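Local coordinates for TruD (Uncultured prochloron, PDB 4BS9), which probably uses ATP to convert residues of cyanobactin precursor peptides, such as those leading to trunkamide, into heterocycles, at residues 512-524 against 529-541. Sequence-based numbering, arbitrary orientation.
Sequences KYLPTALCYYRYP and HRFCRSDSNGNAA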
loop_
_atom_site.group_PDB
_atom_site.type_symbol
_atom_site.label_atom_id
_atom_site.label_comp_id
_atom_site.label_asym_id
_atom_site.label_seq_id
_atom_site.Cartn_x
_atom_site.Cartn_y
_atom_site.Cartn_z
ATOM N N LYS A 512 -26.927 25.153 28.324
ATOM C CA LYS A 512 -26.238 26.017 29.261
ATOM C C LYS A 512 -25.121 26.666 28.494
ATOM O O LYS A 512 -24.937 26.384 27.312
ATOM C CB LYS A 512 -25.674 25.221 30.419
ATOM C CG LYS A 512 -26.675 24.297 31.063
ATOM C CD LYS A 512 -27.641 25.017 31.997
ATOM C CE LYS A 512 -28.106 24.026 33.059
ATOM N NZ LYS A 512 -28.894 24.622 34.160
ATOM N N TYR A 513 -24.366 27.523 29.170
ATOM C CA TYR A 513 -23.322 28.280 28.510
ATOM C C TYR A 513 -21.974 28.153 29.191
ATOM O O TYR A 513 -21.819 28.368 30.398
ATOM C CB TYR A 513 -23.729 29.745 28.395
ATOM C CG TYR A 513 -24.870 29.952 27.436
ATOM C CD1 TYR A 513 -24.640 30.067 26.078
ATOM C CD2 TYR A 513 -26.171 29.997 27.887
ATOM C CE1 TYR A 513 -25.680 30.240 25.197
ATOM C CE2 TYR A 513 -27.223 30.169 27.015
ATOM C CZ TYR A 513 -26.968 30.289 25.673
ATOM O OH TYR A 513 -28.015 30.454 24.809
ATOM N N LEU A 514 -20.999 27.809 28.366
ATOM C CA LEU A 514 -19.624 27.671 28.772
ATOM C C LEU A 514 -18.814 28.615 27.908
ATOM O O LEU A 514 -19.113 28.766 26.733
ATOM C CB LEU A 514 -19.195 26.236 28.513
ATOM C CG LEU A 514 -18.278 25.566 29.526
ATOM C CD1 LEU A 514 -18.891 25.582 30.921
ATOM C CD2 LEU A 514 -18.048 24.142 29.064
ATOM N N PRO A 515 -17.791 29.262 28.468
ATOM C CA PRO A 515 -17.032 30.149 27.609
ATOM C C PRO A 515 -16.415 29.425 26.407
ATOM O O PRO A 515 -15.879 28.327 26.539
ATOM C CB PRO A 515 -15.942 30.692 28.541
ATOM C CG PRO A 515 -16.490 30.542 29.907
ATOM C CD PRO A 515 -17.279 29.271 29.844
ATOM N N THR A 516 -16.498 30.055 25.245
ATOM C CA THR A 516 -16.029 29.468 23.995
ATOM C C THR A 516 -14.563 29.043 24.060
ATOM O O THR A 516 -14.181 28.039 23.482
ATOM C CB THR A 516 -16.248 30.466 22.855
ATOM O OG1 THR A 516 -17.588 30.961 22.944
ATOM C CG2 THR A 516 -16.043 29.814 21.513
ATOM N N ALA A 517 -13.752 29.791 24.794
ATOM C CA ALA A 517 -12.334 29.457 24.959
ATOM C C ALA A 517 -12.071 28.090 25.604
ATOM O O ALA A 517 -11.103 27.437 25.280
ATOM C CB ALA A 517 -11.646 30.539 25.762
ATOM N N LEU A 518 -12.912 27.672 26.531
ATOM C CA LEU A 518 -12.816 26.328 27.050
ATOM C C LEU A 518 -13.282 25.291 26.059
ATOM O O LEU A 518 -12.883 24.139 26.142
ATOM C CB LEU A 518 -13.665 26.165 28.298
ATOM C CG LEU A 518 -13.212 26.856 29.583
ATOM C CD1 LEU A 518 -14.249 26.548 30.644
ATOM C CD2 LEU A 518 -11.855 26.380 30.063
ATOM N N CYS A 519 -14.134 25.680 25.125
ATOM C CA CYS A 519 -14.817 24.704 24.285
ATOM C C CYS A 519 -14.061 24.283 23.039
ATOM O O CYS A 519 -14.302 23.189 22.540
ATOM C CB CYS A 519 -16.183 25.241 23.889
ATOM S SG CYS A 519 -17.278 25.431 25.313
ATOM N N TYR A 520 -13.153 25.129 22.541
ATOM C CA TYR A 520 -12.428 24.847 21.284
ATOM C C TYR A 520 -10.939 25.122 21.421
ATOM O O TYR A 520 -10.537 26.060 22.118
ATOM C CB TYR A 520 -13.011 25.677 20.123
ATOM C CG TYR A 520 -14.479 25.384 19.856
ATOM C CD1 TYR A 520 -14.865 24.264 19.135
ATOM C CD2 TYR A 520 -15.473 26.214 20.349
ATOM C CE1 TYR A 520 -16.205 23.979 18.911
ATOM C CE2 TYR A 520 -16.815 25.946 20.125
ATOM C CZ TYR A 520 -17.180 24.827 19.407
ATOM O OH TYR A 520 -18.512 24.558 19.181
ATOM N N TYR A 521 -10.116 24.300 20.764
ATOM C CA TYR A 521 -8.662 24.531 20.746
ATOM C C TYR A 521 -8.380 25.793 19.913
ATOM O O TYR A 521 -9.112 26.112 18.981
ATOM C CB TYR A 521 -7.873 23.348 20.166
ATOM C CG TYR A 521 -8.177 21.974 20.727
ATOM C CD1 TYR A 521 -7.784 21.606 22.011
ATOM C CD2 TYR A 521 -8.813 21.025 19.955
ATOM C CE1 TYR A 521 -8.044 20.332 22.522
ATOM C CE2 TYR A 521 -9.091 19.766 20.449
ATOM C CZ TYR A 521 -8.698 19.411 21.734
ATOM O OH TYR A 521 -8.972 18.131 22.195
ATOM N N ARG A 522 -7.330 26.508 20.286
ATOM C CA ARG A 522 -6.863 27.704 19.588
ATOM C C ARG A 522 -7.889 28.824 19.469
ATOM O O ARG A 522 -7.959 29.487 18.438
ATOM C CB ARG A 522 -6.330 27.340 18.205
ATOM C CG ARG A 522 -5.288 26.235 18.193
ATOM C CD ARG A 522 -4.539 26.162 16.856
ATOM N NE ARG A 522 -4.183 24.779 16.500
ATOM C CZ ARG A 522 -3.582 24.389 15.371
ATOM N NH1 ARG A 522 -3.231 25.266 14.439
ATOM N NH2 ARG A 522 -3.325 23.102 15.178
ATOM N N TYR A 523 -8.680 29.053 20.515
ATOM C CA TYR A 523 -9.591 30.201 20.508
ATOM C C TYR A 523 -8.726 31.456 20.622
ATOM O O TYR A 523 -7.859 31.513 21.469
ATOM C CB TYR A 523 -10.591 30.120 21.669
ATOM C CG TYR A 523 -11.471 31.341 21.751
ATOM C CD1 TYR A 523 -12.631 31.454 20.990
ATOM C CD2 TYR A 523 -11.118 32.416 22.554
ATOM C CE1 TYR A 523 -13.417 32.595 21.050
ATOM C CE2 TYR A 523 -11.896 33.553 22.607
ATOM C CZ TYR A 523 -13.037 33.630 21.859
ATOM O OH TYR A 523 -13.784 34.759 21.950
ATOM N N PRO A 524 -8.938 32.464 19.766
ATOM C CA PRO A 524 -8.026 33.620 19.803
ATOM C C PRO A 524 -8.341 34.584 20.929
ATOM O O PRO A 524 -9.339 35.290 20.866
ATOM C CB PRO A 524 -8.273 34.301 18.450
ATOM C CG PRO A 524 -9.681 33.967 18.123
ATOM C CD PRO A 524 -9.946 32.595 18.701
ATOM N N HIS A 529 -5.255 38.525 28.633
ATOM C CA HIS A 529 -6.361 37.864 29.337
ATOM C C HIS A 529 -6.604 36.455 28.786
ATOM O O HIS A 529 -7.638 36.176 28.182
ATOM C CB HIS A 529 -7.658 38.701 29.260
ATOM C CG HIS A 529 -7.436 40.183 29.227
ATOM N ND1 HIS A 529 -7.137 40.861 28.062
ATOM C CD2 HIS A 529 -7.487 41.122 30.202
ATOM C CE1 HIS A 529 -6.998 42.148 28.323
ATOM N NE2 HIS A 529 -7.207 42.334 29.614
ATOM N N ARG A 530 -5.631 35.576 28.999
ATOM C CA ARG A 530 -5.766 34.155 28.695
ATOM C C ARG A 530 -6.298 33.465 29.945
ATOM O O ARG A 530 -5.531 33.231 30.875
ATOM C CB ARG A 530 -4.392 33.557 28.347
ATOM C CG ARG A 530 -4.198 33.118 26.916
ATOM C CD ARG A 530 -5.236 32.066 26.587
ATOM N NE ARG A 530 -4.833 30.710 26.199
ATOM C CZ ARG A 530 -4.064 30.360 25.166
ATOM N NH1 ARG A 530 -3.427 31.277 24.417
ATOM N NH2 ARG A 530 -3.861 29.061 24.936
ATOM N N PHE A 531 -7.591 33.147 30.010
ATOM C CA PHE A 531 -8.132 32.583 31.264
ATOM C C PHE A 531 -8.212 31.052 31.286
ATOM O O PHE A 531 -8.533 30.448 32.310
ATOM C CB PHE A 531 -9.468 33.225 31.663
ATOM C CG PHE A 531 -10.554 33.037 30.664
ATOM C CD1 PHE A 531 -11.302 31.869 30.646
ATOM C CD2 PHE A 531 -10.837 34.034 29.745
ATOM C CE1 PHE A 531 -12.310 31.694 29.721
ATOM C CE2 PHE A 531 -11.842 33.869 28.814
ATOM C CZ PHE A 531 -12.583 32.698 28.805
ATOM N N CYS A 532 -7.886 30.421 30.169
ATOM C CA CYS A 532 -7.753 28.979 30.152
ATOM C C CYS A 532 -6.940 28.509 28.952
ATOM O O CYS A 532 -6.635 29.287 28.030
ATOM C CB CYS A 532 -9.132 28.335 30.110
ATOM S SG CYS A 532 -9.971 28.550 28.519
ATOM N N ARG A 533 -6.608 27.223 28.981
ATOM C CA ARG A 533 -5.902 26.544 27.907
ATOM C C ARG A 533 -6.748 25.297 27.667
ATOM O O ARG A 533 -6.958 24.519 28.587
ATOM C CB ARG A 533 -4.494 26.194 28.374
ATOM C CG ARG A 533 -3.399 26.251 27.321
ATOM C CD ARG A 533 -2.134 25.604 27.883
ATOM N NE ARG A 533 -0.943 25.868 27.078
ATOM C CZ ARG A 533 -0.262 27.018 27.061
ATOM N NH1 ARG A 533 -0.642 28.053 27.806
ATOM N NH2 ARG A 533 0.811 27.143 26.285
ATOM N N SER A 534 -7.218 25.099 26.442
ATOM C CA SER A 534 -8.440 24.311 26.197
ATOM C C SER A 534 -8.534 22.835 26.693
ATOM O O SER A 534 -9.616 22.414 27.120
ATOM C CB SER A 534 -8.820 24.387 24.715
ATOM O OG SER A 534 -10.199 24.089 24.552
ATOM N N ASP A 535 -7.453 22.061 26.631
ATOM C CA ASP A 535 -7.430 20.604 27.054
ATOM C C ASP A 535 -8.474 19.645 26.450
ATOM O O ASP A 535 -9.577 20.041 26.081
ATOM C CB ASP A 535 -7.266 20.369 28.602
ATOM C CG ASP A 535 -8.569 20.577 29.442
ATOM O OD1 ASP A 535 -9.572 19.839 29.253
ATOM O OD2 ASP A 535 -8.552 21.447 30.356
ATOM N N SER A 536 -8.091 18.373 26.361
ATOM C CA SER A 536 -8.823 17.378 25.576
ATOM C C SER A 536 -9.586 16.400 26.446
ATOM O O SER A 536 -9.972 15.305 26.003
ATOM C CB SER A 536 -7.820 16.576 24.795
ATOM O OG SER A 536 -7.094 15.800 25.721
ATOM N N ASN A 537 -9.782 16.783 27.696
ATOM C CA ASN A 537 -10.362 15.884 28.644
ATOM C C ASN A 537 -11.862 15.852 28.452
ATOM O O ASN A 537 -12.533 16.857 28.665
ATOM C CB ASN A 537 -10.007 16.325 30.062
ATOM C CG ASN A 537 -10.366 15.280 31.106
ATOM O OD1 ASN A 537 -10.388 14.073 30.827
ATOM N ND2 ASN A 537 -10.660 15.739 32.309
ATOM N N GLY A 538 -12.386 14.700 28.043
ATOM C CA GLY A 538 -13.813 14.575 27.761
ATOM C C GLY A 538 -14.085 14.634 26.273
ATOM O O GLY A 538 -15.161 14.273 25.822
ATOM N N ASN A 539 -13.098 15.091 25.511
ATOM C CA ASN A 539 -13.141 14.982 24.066
ATOM C C ASN A 539 -13.074 13.548 23.629
ATOM O O ASN A 539 -12.363 12.739 24.221
ATOM C CB ASN A 539 -11.982 15.723 23.441
ATOM C CG ASN A 539 -12.129 17.217 23.556
ATOM O OD1 ASN A 539 -12.782 17.724 24.459
ATOM N ND2 ASN A 539 -11.528 17.932 22.619
ATOM N N ALA A 540 -13.800 13.247 22.567
ATOM C CA ALA A 540 -13.990 11.878 22.119
ATOM C C ALA A 540 -14.754 11.825 20.800
ATOM O O ALA A 540 -15.582 12.682 20.531
ATOM C CB ALA A 540 -14.755 11.089 23.171
ATOM N N ALA A 541 -14.482 10.795 20.006
ATOM C CA ALA A 541 -15.088 10.604 18.708
ATOM C C ALA A 541 -15.750 9.230 18.584
ATOM O O ALA A 541 -15.503 8.330 19.374
ATOM C CB ALA A 541 -14.034 10.773 17.640
#
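In the YcaO cyclodehydratase domain of TruD, the short helical turn at about 516-519 that follows strand 510-515 packs through A517 and L518 against the loop leading into strand 539-542, and Y521, in the loop after the turn, continues the contact. It thus joins the end of one strand to the approach to another strand of the same antiparallel sheet. At the helical turn, CD2 of L518 lies 3.3 Å from SG of C532, and CB of A517 touches both this sulfur and CZ of F531. The F531 ring meets CB of P515 at its edge, 3.9 Å from CZ, while F492 packs edge-to-face with the same ring. Beyond this apolar cluster the two backbones come closest at S534, whose CA is 4.9 Å from that of L518. A chi1 of -158° swings OG of S534 away from its own backbone N, toward the carbonyls of L518 (O at 3.1 Å) and Y520 (O at 3.2 Å); either bond would be weak, and one proton must choose between them. Y521 runs alongside the loop, CD1 near CB of S534 and CE1 beside the carbonyl of D535. Cut back to an alanine, this residue would lack the phenol, which is likely to open a gap beside S534 and S536 and leave the amide of N539, bonded through OD1 to K738 NZ, without its neighbouring ring. At the ring's far end, CB of S536 sits at the edge, 3.2 Å from OH of Y521.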